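Local atomic coordinates of peptide ABC transporter, peptide-binding protein (Thermus thermophilus, PDB entry 2D5W), a protein that probably captures oligopeptides for an ABC transporter that carries them across the membrane, and is seen here with a bound pentapeptide. Residues A301-I306 against E536-E541; L472-S477 against Q529-A534; F479-L484 against G505-E510. All coordinates share one frame; numbering follows the deposited sequence.

Contact 1 (A301-I306 against E536-E541)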
loop_
_atom_site.group_PDB
_atom_site.type_symbol
_atom_site.label_atom_id
_atom_site.label_comp_id
_atom_site.label_asym_id
_atom_site.label_seq_id
_atom_site.Cartn_x
_atom_site.Cartn_y
_atom_site.Cartn_z
ATOM N N ALA A 301 2.225 9.362 -4.485
ATOM C CA ALA A 301 0.980 9.462 -3.739
ATOM C C ALA A 301 1.233 8.733 -2.427
ATOM O O ALA A 301 0.795 7.602 -2.229
ATOM C CB ALA A 301 -0.149 8.804 -4.520
ATOM N N ILE A 302 1.957 9.406 -1.539
ATOM C CA ILE A 302 2.338 8.864 -0.241
ATOM C C ILE A 302 1.777 9.818 0.803
ATOM O O ILE A 302 2.277 10.931 0.988
ATOM C CB ILE A 302 3.870 8.788 -0.132
ATOM C CG1 ILE A 302 4.434 8.072 -1.365
ATOM C CG2 ILE A 302 4.265 8.040 1.136
ATOM C CD1 ILE A 302 5.912 8.312 -1.599
ATOM N N TRP A 303 0.747 9.361 1.501
ATOM C CA TRP A 303 0.045 10.194 2.460
ATOM C C TRP A 303 0.243 9.810 3.919
ATOM O O TRP A 303 -0.344 8.834 4.402
ATOM C CB TRP A 303 -1.443 10.181 2.087
ATOM C CG TRP A 303 -2.345 10.962 2.982
ATOM C CD1 TRP A 303 -2.276 12.296 3.266
ATOM C CD2 TRP A 303 -3.484 10.459 3.685
ATOM N NE1 TRP A 303 -3.305 12.655 4.106
ATOM C CE2 TRP A 303 -4.063 11.545 4.377
ATOM C CE3 TRP A 303 -4.074 9.194 3.795
ATOM C CZ2 TRP A 303 -5.204 11.402 5.172
ATOM C CZ3 TRP A 303 -5.207 9.052 4.583
ATOM C CH2 TRP A 303 -5.761 10.151 5.261
ATOM N N GLU A 304 1.081 10.580 4.611
ATOM C CA GLU A 304 1.336 10.354 6.033
ATOM C C GLU A 304 0.101 10.891 6.754
ATOM O O GLU A 304 -0.320 12.032 6.531
ATOM C CB GLU A 304 2.592 11.103 6.483
ATOM C CG GLU A 304 3.034 10.773 7.911
ATOM C CD GLU A 304 3.677 9.399 8.059
ATOM O OE1 GLU A 304 3.894 8.978 9.217
ATOM O OE2 GLU A 304 3.977 8.742 7.037
ATOM N N HIS A 305 -0.470 10.072 7.629
ATOM C CA HIS A 305 -1.701 10.451 8.305
ATOM C C HIS A 305 -1.847 9.689 9.616
ATOM O O HIS A 305 -1.043 8.810 9.933
ATOM C CB HIS A 305 -2.879 10.071 7.411
ATOM C CG HIS A 305 -3.028 8.593 7.247
ATOM N ND1 HIS A 305 -2.159 7.839 6.485
ATOM C CD2 HIS A 305 -3.862 7.711 7.849
ATOM C CE1 HIS A 305 -2.448 6.557 6.632
ATOM N NE2 HIS A 305 -3.476 6.453 7.456
ATOM N N ILE A 306 -2.897 10.022 10.361
ATOM C CA ILE A 306 -3.185 9.339 11.609
ATOM C C ILE A 306 -4.614 8.819 11.558
ATOM O O ILE A 306 -5.568 9.599 11.519
ATOM C CB ILE A 306 -3.041 10.272 12.835
ATOM C CG1 ILE A 306 -1.648 10.908 12.842
ATOM C CG2 ILE A 306 -3.259 9.474 14.120
ATOM C CD1 ILE A 306 -1.377 11.806 14.042
ATOM N N GLU A 536 -14.298 17.750 0.224
ATOM C CA GLU A 536 -14.796 18.834 1.070
ATOM C C GLU A 536 -15.494 18.229 2.290
ATOM O O GLU A 536 -15.285 18.672 3.421
ATOM C CB GLU A 536 -15.780 19.717 0.295
ATOM C CG GLU A 536 -15.147 20.609 -0.767
ATOM C CD GLU A 536 -14.542 21.886 -0.197
ATOM O OE1 GLU A 536 -13.968 22.672 -0.980
ATOM O OE2 GLU A 536 -14.643 22.113 1.028
ATOM N N ILE A 537 -16.323 17.217 2.056
ATOM C CA ILE A 537 -17.031 16.549 3.141
ATOM C C ILE A 537 -16.027 15.851 4.055
ATOM O O ILE A 537 -16.112 15.937 5.279
ATOM C CB ILE A 537 -18.026 15.508 2.586
ATOM C CG1 ILE A 537 -19.157 16.225 1.843
ATOM C CG2 ILE A 537 -18.579 14.651 3.715
ATOM C CD1 ILE A 537 -20.066 15.299 1.067
ATOM N N TRP A 538 -15.065 15.165 3.445
ATOM C CA TRP A 538 -14.028 14.447 4.176
ATOM C C TRP A 538 -13.297 15.383 5.143
ATOM O O TRP A 538 -13.083 15.046 6.309
ATOM C CB TRP A 538 -13.031 13.848 3.175
ATOM C CG TRP A 538 -11.979 12.953 3.773
ATOM C CD1 TRP A 538 -12.003 11.589 3.842
ATOM C CD2 TRP A 538 -10.748 13.364 4.381
ATOM N NE1 TRP A 538 -10.862 11.123 4.453
ATOM C CE2 TRP A 538 -10.075 12.192 4.796
ATOM C CE3 TRP A 538 -10.147 14.609 4.617
ATOM C CZ2 TRP A 538 -8.830 12.228 5.436
ATOM C CZ3 TRP A 538 -8.909 14.644 5.251
ATOM C CH2 TRP A 538 -8.265 13.460 5.654
ATOM N N ALA A 539 -12.925 16.565 4.657
ATOM C CA ALA A 539 -12.202 17.528 5.480
ATOM C C ALA A 539 -13.023 18.058 6.651
ATOM O O ALA A 539 -12.472 18.369 7.705
ATOM C CB ALA A 539 -11.702 18.684 4.621
ATOM N N GLU A 540 -14.334 18.169 6.478
ATOM C CA GLU A 540 -15.167 18.651 7.573
ATOM C C GLU A 540 -15.270 17.607 8.679
ATOM O O GLU A 540 -15.296 17.946 9.862
ATOM C CB GLU A 540 -16.573 18.997 7.074
ATOM C CG GLU A 540 -17.571 19.272 8.201
ATOM C CD GLU A 540 -17.129 20.391 9.137
ATOM O OE1 GLU A 540 -17.637 20.448 10.278
ATOM O OE2 GLU A 540 -16.284 21.220 8.738
ATOM N N GLU A 541 -15.309 16.335 8.288
ATOM C CA GLU A 541 -15.458 15.233 9.235
ATOM C C GLU A 541 -14.162 14.643 9.800
ATOM O O GLU A 541 -14.177 14.028 10.868
ATOM C CB GLU A 541 -16.274 14.123 8.570
ATOM C CG GLU A 541 -17.610 14.593 8.011
ATOM C CD GLU A 541 -18.767 14.302 8.941
ATOM O OE1 GLU A 541 -18.693 14.676 10.129
ATOM O OE2 GLU A 541 -19.756 13.694 8.479
#
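Between residues 301-306 and 536-541 the contact is made by two indoles, Trp303 on strand 293-308 and Trp538 on helix 524-541, a worked example of how two long flat side chains can link backbones that stand well apart. One residue earlier, Ile302 packs on a basic side chain of the bound peptide, which places the ligand close behind this part of the strand. At Trp303 the CG lies anti to the backbone N (chi1 179°), a torsion that carries the indole out toward the helix, and Trp538 arrives from the opposite direction. Their benzo ends meet: Trp303 CH2 lies 3.7 Å from Trp538 CZ2, and Trp303 CZ2 is equally far, 3.7 Å, from Trp538 CH2. The six-membered rings are inclined at 65°, with centroids 5.8 Å apart. Phe479 adds an edge-to-face partner to Trp538, and Pro546 touches Trp303, so the pair belongs to a larger apolar cluster. In the mixed sheet of this family 5 solute-binding fold, strand 293-308 runs antiparallel to both 463-469 and 544-557, and helix 524-541 leads by a short turn into the latter. Glu304 turns to the other side of the strand, where salt bridges to Arg418 and Arg550 probably balance its buried charge. His305 returns to the tryptophan side. Its CB sits 3.4 Å above the plane of the Trp303 indole, near the rim, while ND1 donates to Trp303 O over 2.9 Å at 164°, with the oxygen close to the imidazole plane. Its NE2 is hydrogen-bonded to Asp307 OD1, and with both nitrogens engaged the imidazole has little freedom to turn beside the indole. Ile306 then packs against Leu547 of one neighbouring strand and Met463 of the other.

Contact 2 (L472-S477 against Q529-A534)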
loop_
_atom_site.group_PDB
_atom_site.type_symbol
_atom_site.label_atom_id
_atom_site.label_comp_id
_atom_site.label_asym_id
_atom_site.label_seq_id
_atom_site.Cartn_x
_atom_site.Cartn_y
_atom_site.Cartn_z
ATOM N N LEU A 472 -2.909 4.869 -9.269
ATOM C CA LEU A 472 -3.864 5.736 -9.951
ATOM C C LEU A 472 -5.310 5.248 -9.937
ATOM O O LEU A 472 -6.195 5.903 -10.487
ATOM C CB LEU A 472 -3.408 5.976 -11.392
ATOM C CG LEU A 472 -2.290 7.014 -11.522
ATOM C CD1 LEU A 472 -1.659 6.939 -12.902
ATOM C CD2 LEU A 472 -2.858 8.402 -11.256
ATOM N N GLN A 473 -5.558 4.100 -9.317
ATOM C CA GLN A 473 -6.918 3.582 -9.242
ATOM C C GLN A 473 -7.603 4.140 -7.999
ATOM O O GLN A 473 -7.996 3.400 -7.098
ATOM C CB GLN A 473 -6.899 2.056 -9.209
ATOM C CG GLN A 473 -6.227 1.434 -10.427
ATOM C CD GLN A 473 -6.470 -0.055 -10.526
ATOM O OE1 GLN A 473 -6.336 -0.784 -9.544
ATOM N NE2 GLN A 473 -6.824 -0.519 -11.720
ATOM N N GLU A 474 -7.743 5.461 -7.968
ATOM C CA GLU A 474 -8.361 6.144 -6.836
ATOM C C GLU A 474 -9.885 6.064 -6.875
ATOM O O GLU A 474 -10.515 6.470 -7.853
ATOM C CB GLU A 474 -7.916 7.608 -6.813
ATOM C CG GLU A 474 -8.471 8.427 -5.646
ATOM C CD GLU A 474 -8.077 7.867 -4.283
ATOM O OE1 GLU A 474 -6.865 7.669 -4.047
ATOM O OE2 GLU A 474 -8.979 7.632 -3.448
ATOM N N ASP A 475 -10.468 5.536 -5.805
ATOM C CA ASP A 475 -11.918 5.396 -5.707
ATOM C C ASP A 475 -12.457 5.872 -4.360
ATOM O O ASP A 475 -13.654 5.756 -4.093
ATOM C CB ASP A 475 -12.324 3.934 -5.916
ATOM C CG ASP A 475 -11.434 2.969 -5.160
ATOM O OD1 ASP A 475 -10.970 3.323 -4.058
ATOM O OD2 ASP A 475 -11.201 1.853 -5.665
ATOM N N GLY A 476 -11.577 6.403 -3.516
ATOM C CA GLY A 476 -11.996 6.864 -2.203
ATOM C C GLY A 476 -12.413 5.718 -1.295
ATOM O O GLY A 476 -12.966 5.946 -0.217
ATOM N N SER A 477 -12.133 4.482 -1.710
ATOM C CA SER A 477 -12.517 3.312 -0.920
ATOM C C SER A 477 -11.916 3.262 0.483
ATOM O O SER A 477 -12.440 2.568 1.349
ATOM C CB SER A 477 -12.193 2.018 -1.677
ATOM O OG SER A 477 -10.806 1.870 -1.893
ATOM N N GLN A 529 -14.774 16.935 -10.334
ATOM C CA GLN A 529 -15.764 17.718 -9.594
ATOM C C GLN A 529 -16.379 16.902 -8.461
ATOM O O GLN A 529 -16.537 17.396 -7.347
ATOM C CB GLN A 529 -16.881 18.203 -10.527
ATOM C CG GLN A 529 -16.405 19.035 -11.705
ATOM C CD GLN A 529 -17.550 19.543 -12.565
ATOM O OE1 GLN A 529 -18.523 18.828 -12.814
ATOM N NE2 GLN A 529 -17.432 20.779 -13.036
ATOM N N LEU A 530 -16.727 15.652 -8.748
ATOM C CA LEU A 530 -17.322 14.785 -7.742
ATOM C C LEU A 530 -16.330 14.466 -6.628
ATOM O O LEU A 530 -16.680 14.507 -5.450
ATOM C CB LEU A 530 -17.832 13.499 -8.398
ATOM C CG LEU A 530 -19.006 13.723 -9.358
ATOM C CD1 LEU A 530 -19.255 12.474 -10.188
ATOM C CD2 LEU A 530 -20.244 14.104 -8.566
ATOM N N PHE A 531 -15.090 14.153 -6.997
ATOM C CA PHE A 531 -14.073 13.859 -5.995
ATOM C C PHE A 531 -13.760 15.094 -5.149
ATOM O O PHE A 531 -13.425 14.974 -3.969
ATOM C CB PHE A 531 -12.799 13.341 -6.665
ATOM C CG PHE A 531 -12.724 11.841 -6.746
ATOM C CD1 PHE A 531 -12.390 11.087 -5.622
ATOM C CD2 PHE A 531 -12.988 11.181 -7.942
ATOM C CE1 PHE A 531 -12.319 9.696 -5.691
ATOM C CE2 PHE A 531 -12.919 9.788 -8.020
ATOM C CZ PHE A 531 -12.584 9.047 -6.892
ATOM N N TRP A 532 -13.867 16.281 -5.744
ATOM C CA TRP A 532 -13.602 17.507 -4.999
ATOM C C TRP A 532 -14.673 17.706 -3.937
ATOM O O TRP A 532 -14.372 18.098 -2.809
ATOM C CB TRP A 532 -13.541 18.708 -5.949
ATOM C CG TRP A 532 -12.171 18.919 -6.528
ATOM C CD1 TRP A 532 -11.231 17.956 -6.783
ATOM C CD2 TRP A 532 -11.582 20.165 -6.915
ATOM N NE1 TRP A 532 -10.095 18.529 -7.299
ATOM C CE2 TRP A 532 -10.284 19.883 -7.393
ATOM C CE3 TRP A 532 -12.025 21.496 -6.904
ATOM C CZ2 TRP A 532 -9.421 20.882 -7.856
ATOM C CZ3 TRP A 532 -11.165 22.491 -7.364
ATOM C CH2 TRP A 532 -9.878 22.176 -7.833
ATOM N N ARG A 533 -15.922 17.419 -4.287
ATOM C CA ARG A 533 -17.012 17.557 -3.331
ATOM C C ARG A 533 -16.827 16.529 -2.217
ATOM O O ARG A 533 -17.055 16.827 -1.047
ATOM C CB ARG A 533 -18.363 17.361 -4.028
ATOM C CG ARG A 533 -18.492 18.134 -5.340
ATOM C CD ARG A 533 -17.889 19.530 -5.234
ATOM N NE ARG A 533 -17.491 20.053 -6.540
ATOM C CZ ARG A 533 -16.748 21.141 -6.712
ATOM N NH1 ARG A 533 -16.434 21.546 -7.936
ATOM N NH2 ARG A 533 -16.314 21.826 -5.661
ATOM N N ALA A 534 -16.399 15.323 -2.580
ATOM C CA ALA A 534 -16.172 14.280 -1.586
ATOM C C ALA A 534 -15.071 14.706 -0.612
ATOM O O ALA A 534 -15.170 14.464 0.593
ATOM C CB ALA A 534 -15.789 12.971 -2.271
#
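Phe531 projects from helix 524-541 against the loop residues Glu474, Asp475 and Gly476. Its CB leaves the helix toward the loop, and a first torsion of -94°, away from a staggered value, turns the ring so that its far atoms, CE1 and CZ, do most of the touching. On one flank CE1 comes 4.0 Å from Gly476 N, and Glu474 CG lies 4.1 Å from the same CE1. At the tip, CZ stands 3.9 Å from Asp475 CA, which meets the ring at its edge and in its plane, and 3.4 Å from Glu474 O, which approaches at a slant. Replacing Phe531 by an alanine would remove the ring and would probably leave Glu474 O, Asp475 CA and Gly476 N without their packing partner, opening a gap between loop and helix. The loop has its own bracing. Glu474 bends at chi2, bringing OE2 to 2.9 Å from the donor Gly476 N; Trp355 NE1 is a second partner of this oxygen. Asp475 OD1 closes an Asx turn by accepting from Ser477 N at 2.9 Å, and Ser477 OG donates to that same OD1 at 2.6 Å, both from one face of the carboxylate. Tyr146 OH and Tyr147 OH bind Glu474 O and Asp475 OD2. The polar groups just named find their partners within the loop or in other neighbours, and what it offers the helix is van der Waals packing against a ring rim.

Contact 3 (F479-L484 against G505-E510)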
loop_
_atom_site.group_PDB
_atom_site.type_symbol
_atom_site.label_atom_id
_atom_site.label_comp_id
_atom_site.label_asym_id
_atom_site.label_seq_id
_atom_site.Cartn_x
_atom_site.Cartn_y
_atom_site.Cartn_z
ATOM N N PHE A 479 -12.167 5.390 2.535
ATOM C CA PHE A 479 -13.135 6.047 3.397
ATOM C C PHE A 479 -14.596 5.791 3.087
ATOM O O PHE A 479 -15.473 6.461 3.625
ATOM C CB PHE A 479 -12.835 7.545 3.431
ATOM C CG PHE A 479 -11.483 7.848 3.993
ATOM C CD1 PHE A 479 -10.411 8.158 3.164
ATOM C CD2 PHE A 479 -11.255 7.719 5.358
ATOM C CE1 PHE A 479 -9.133 8.326 3.690
ATOM C CE2 PHE A 479 -9.985 7.885 5.891
ATOM C CZ PHE A 479 -8.922 8.187 5.054
ATOM N N GLN A 480 -14.870 4.815 2.231
ATOM C CA GLN A 480 -16.251 4.481 1.915
ATOM C C GLN A 480 -16.761 3.475 2.927
ATOM O O GLN A 480 -16.011 2.616 3.396
ATOM C CB GLN A 480 -16.369 3.815 0.548
ATOM C CG GLN A 480 -16.095 4.683 -0.643
ATOM C CD GLN A 480 -16.210 3.892 -1.926
ATOM O OE1 GLN A 480 -15.661 2.797 -2.036
ATOM N NE2 GLN A 480 -16.919 4.440 -2.905
ATOM N N TYR A 481 -18.035 3.580 3.277
ATOM C CA TYR A 481 -18.622 2.593 4.163
ATOM C C TYR A 481 -19.072 1.491 3.207
ATOM O O TYR A 481 -18.827 0.307 3.436
ATOM C CB TYR A 481 -19.829 3.160 4.907
ATOM C CG TYR A 481 -20.701 2.079 5.504
ATOM C CD1 TYR A 481 -20.253 1.296 6.569
ATOM C CD2 TYR A 481 -21.959 1.806 4.969
ATOM C CE1 TYR A 481 -21.042 0.263 7.085
ATOM C CE2 TYR A 481 -22.751 0.780 5.473
ATOM C CZ TYR A 481 -22.288 0.014 6.528
ATOM O OH TYR A 481 -23.072 -0.999 7.030
ATOM N N LYS A 482 -19.707 1.900 2.115
ATOM C CA LYS A 482 -20.190 0.961 1.114
ATOM C C LYS A 482 -20.114 1.557 -0.285
ATOM O O LYS A 482 -20.373 2.746 -0.478
ATOM C CB LYS A 482 -21.643 0.584 1.416
ATOM C CG LYS A 482 -22.279 -0.357 0.400
ATOM C CD LYS A 482 -23.773 -0.522 0.653
ATOM C CE LYS A 482 -24.052 -1.071 2.043
ATOM N NZ LYS A 482 -25.513 -1.192 2.304
ATOM N N ASN A 483 -19.729 0.741 -1.260
ATOM C CA ASN A 483 -19.702 1.208 -2.636
ATOM C C ASN A 483 -21.123 0.923 -3.111
ATOM O O ASN A 483 -21.582 -0.222 -3.071
ATOM C CB ASN A 483 -18.693 0.428 -3.476
ATOM C CG ASN A 483 -18.667 0.895 -4.916
ATOM O OD1 ASN A 483 -19.658 0.763 -5.634
ATOM N ND2 ASN A 483 -17.543 1.455 -5.342
ATOM N N LEU A 484 -21.820 1.966 -3.543
ATOM C CA LEU A 484 -23.208 1.832 -3.969
ATOM C C LEU A 484 -23.444 1.098 -5.283
ATOM O O LEU A 484 -24.569 0.689 -5.573
ATOM C CB LEU A 484 -23.865 3.214 -4.027
ATOM C CG LEU A 484 -23.786 4.019 -2.726
ATOM C CD1 LEU A 484 -24.575 5.308 -2.882
ATOM C CD2 LEU A 484 -24.334 3.197 -1.569
ATOM N N GLY A 505 -13.349 2.726 10.459
ATOM C CA GLY A 505 -14.798 2.621 10.560
ATOM C C GLY A 505 -15.659 3.846 10.306
ATOM O O GLY A 505 -16.671 4.035 10.976
ATOM N N TRP A 506 -15.289 4.669 9.335
ATOM C CA TRP A 506 -16.067 5.864 9.024
ATOM C C TRP A 506 -17.233 5.559 8.099
ATOM O O TRP A 506 -17.154 4.676 7.247
ATOM C CB TRP A 506 -15.181 6.910 8.345
ATOM C CG TRP A 506 -15.826 8.268 8.189
ATOM C CD1 TRP A 506 -16.369 9.038 9.183
ATOM C CD2 TRP A 506 -15.898 9.054 6.991
ATOM N NE1 TRP A 506 -16.763 10.256 8.679
ATOM C CE2 TRP A 506 -16.486 10.293 7.337
ATOM C CE3 TRP A 506 -15.518 8.834 5.660
ATOM C CZ2 TRP A 506 -16.702 11.309 6.400
ATOM C CZ3 TRP A 506 -15.731 9.845 4.727
ATOM C CH2 TRP A 506 -16.318 11.070 5.105
ATOM N N ARG A 507 -18.323 6.295 8.281
ATOM C CA ARG A 507 -19.481 6.156 7.414
ATOM C C ARG A 507 -20.115 7.511 7.153
ATOM O O ARG A 507 -20.502 8.220 8.082
ATOM C CB ARG A 507 -20.544 5.219 7.995
ATOM C CG ARG A 507 -21.796 5.194 7.114
ATOM C CD ARG A 507 -22.813 4.142 7.511
ATOM N NE ARG A 507 -23.968 4.190 6.617
ATOM C CZ ARG A 507 -24.956 3.302 6.618
ATOM N NH1 ARG A 507 -25.964 3.432 5.766
ATOM N NH2 ARG A 507 -24.933 2.284 7.466
ATOM N N ASN A 508 -20.193 7.874 5.880
ATOM C CA ASN A 508 -20.823 9.117 5.460
ATOM C C ASN A 508 -21.498 8.753 4.151
ATOM O O ASN A 508 -20.834 8.531 3.136
ATOM C CB ASN A 508 -19.790 10.225 5.250
ATOM C CG ASN A 508 -20.433 11.558 4.911
ATOM O OD1 ASN A 508 -20.920 11.763 3.800
ATOM N ND2 ASN A 508 -20.453 12.469 5.880
ATOM N N ASP A 509 -22.823 8.667 4.181
ATOM C CA ASP A 509 -23.576 8.268 3.001
ATOM C C ASP A 509 -23.404 9.173 1.794
ATOM O O ASP A 509 -23.397 8.690 0.661
ATOM C CB ASP A 509 -25.059 8.107 3.349
ATOM C CG ASP A 509 -25.303 6.957 4.311
ATOM O OD1 ASP A 509 -24.408 6.097 4.455
ATOM O OD2 ASP A 509 -26.393 6.902 4.919
ATOM N N GLU A 510 -23.257 10.475 2.019
ATOM C CA GLU A 510 -23.076 11.391 0.902
ATOM C C GLU A 510 -21.713 11.146 0.258
ATOM O O GLU A 510 -21.579 11.173 -0.965
ATOM C CB GLU A 510 -23.201 12.844 1.371
ATOM C CG GLU A 510 -23.096 13.862 0.246
ATOM C CD GLU A 510 -23.493 15.261 0.681
ATOM O OE1 GLU A 510 -22.911 15.775 1.660
ATOM O OE2 GLU A 510 -24.391 15.848 0.042
HETATM O O HOH W 1 -18.310 6.842 4.075
#
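Arg507 lays its guanidinium flat over the ring of Tyr481, a cation-pi stack with planes 7° apart and centres 4.2 Å from each other. The arginine chain, CG anti to the backbone N (chi1 175°) and extended on to NE, runs obliquely over the tyrosine, and its methylene part shares the same ring face: CD makes a CH-pi contact, 3.7 Å from the centroid of the Tyr481 ring. Farther out, Arg507 NH2 comes within 3.3 Å of Tyr481 CE2. Asp509 helps hold the guanidinium flat: its OD1 accepts from Arg507 NE over 2.9 Å at 166°, almost in the guanidinium plane, and a weak bond from NH1 to the same oxygen backs it. Face and edge of one cation therefore serve two different partners.

Trp506 reaches the loop another way. The edge of its indole is turned to the carbonyl oxygen of Phe479, 3.1 Å from Trp506 CE3, and the same CE3 packs 3.7 Å from Phe479 CB. A water bridges this carbonyl and the helix start, accepting from Asn508 N at 2.8 Å and lying 2.9 Å from Phe479 O. Asp512, one turn into helix 509-518, accepts at its two carboxylate oxygens from the backbone N atoms of Tyr481 and Lys482, anchoring the loop a second time. Asn508, its CB packed over a face of the Trp506 indole, bonds through OD1 to Phe511 N, the side-chain cap of a classic asparagine N-cap at the beginning of an alpha-helix.

Overall arrangement
The three contacts form a nested series along the chain: contact 3 lies inside the loop closed by contact 2, which in turn lies inside the one closed by contact 1. Their centres are about 12 Å apart for contacts 1 and 2 and for contacts 2 and 3, and about 14 Å for 1 and 3, all on one side of the chain's centre. Contacts 1 and 2 draw on successive turns of helix 524-541, while contact 3 sits at the start of the preceding helix, 509-518. Contacts 1 and 3 touch where Glu541 packs on Trp506. Together they bind the long irregular region after strand 463-469, through the two helices, to the sheet beside the bound peptide.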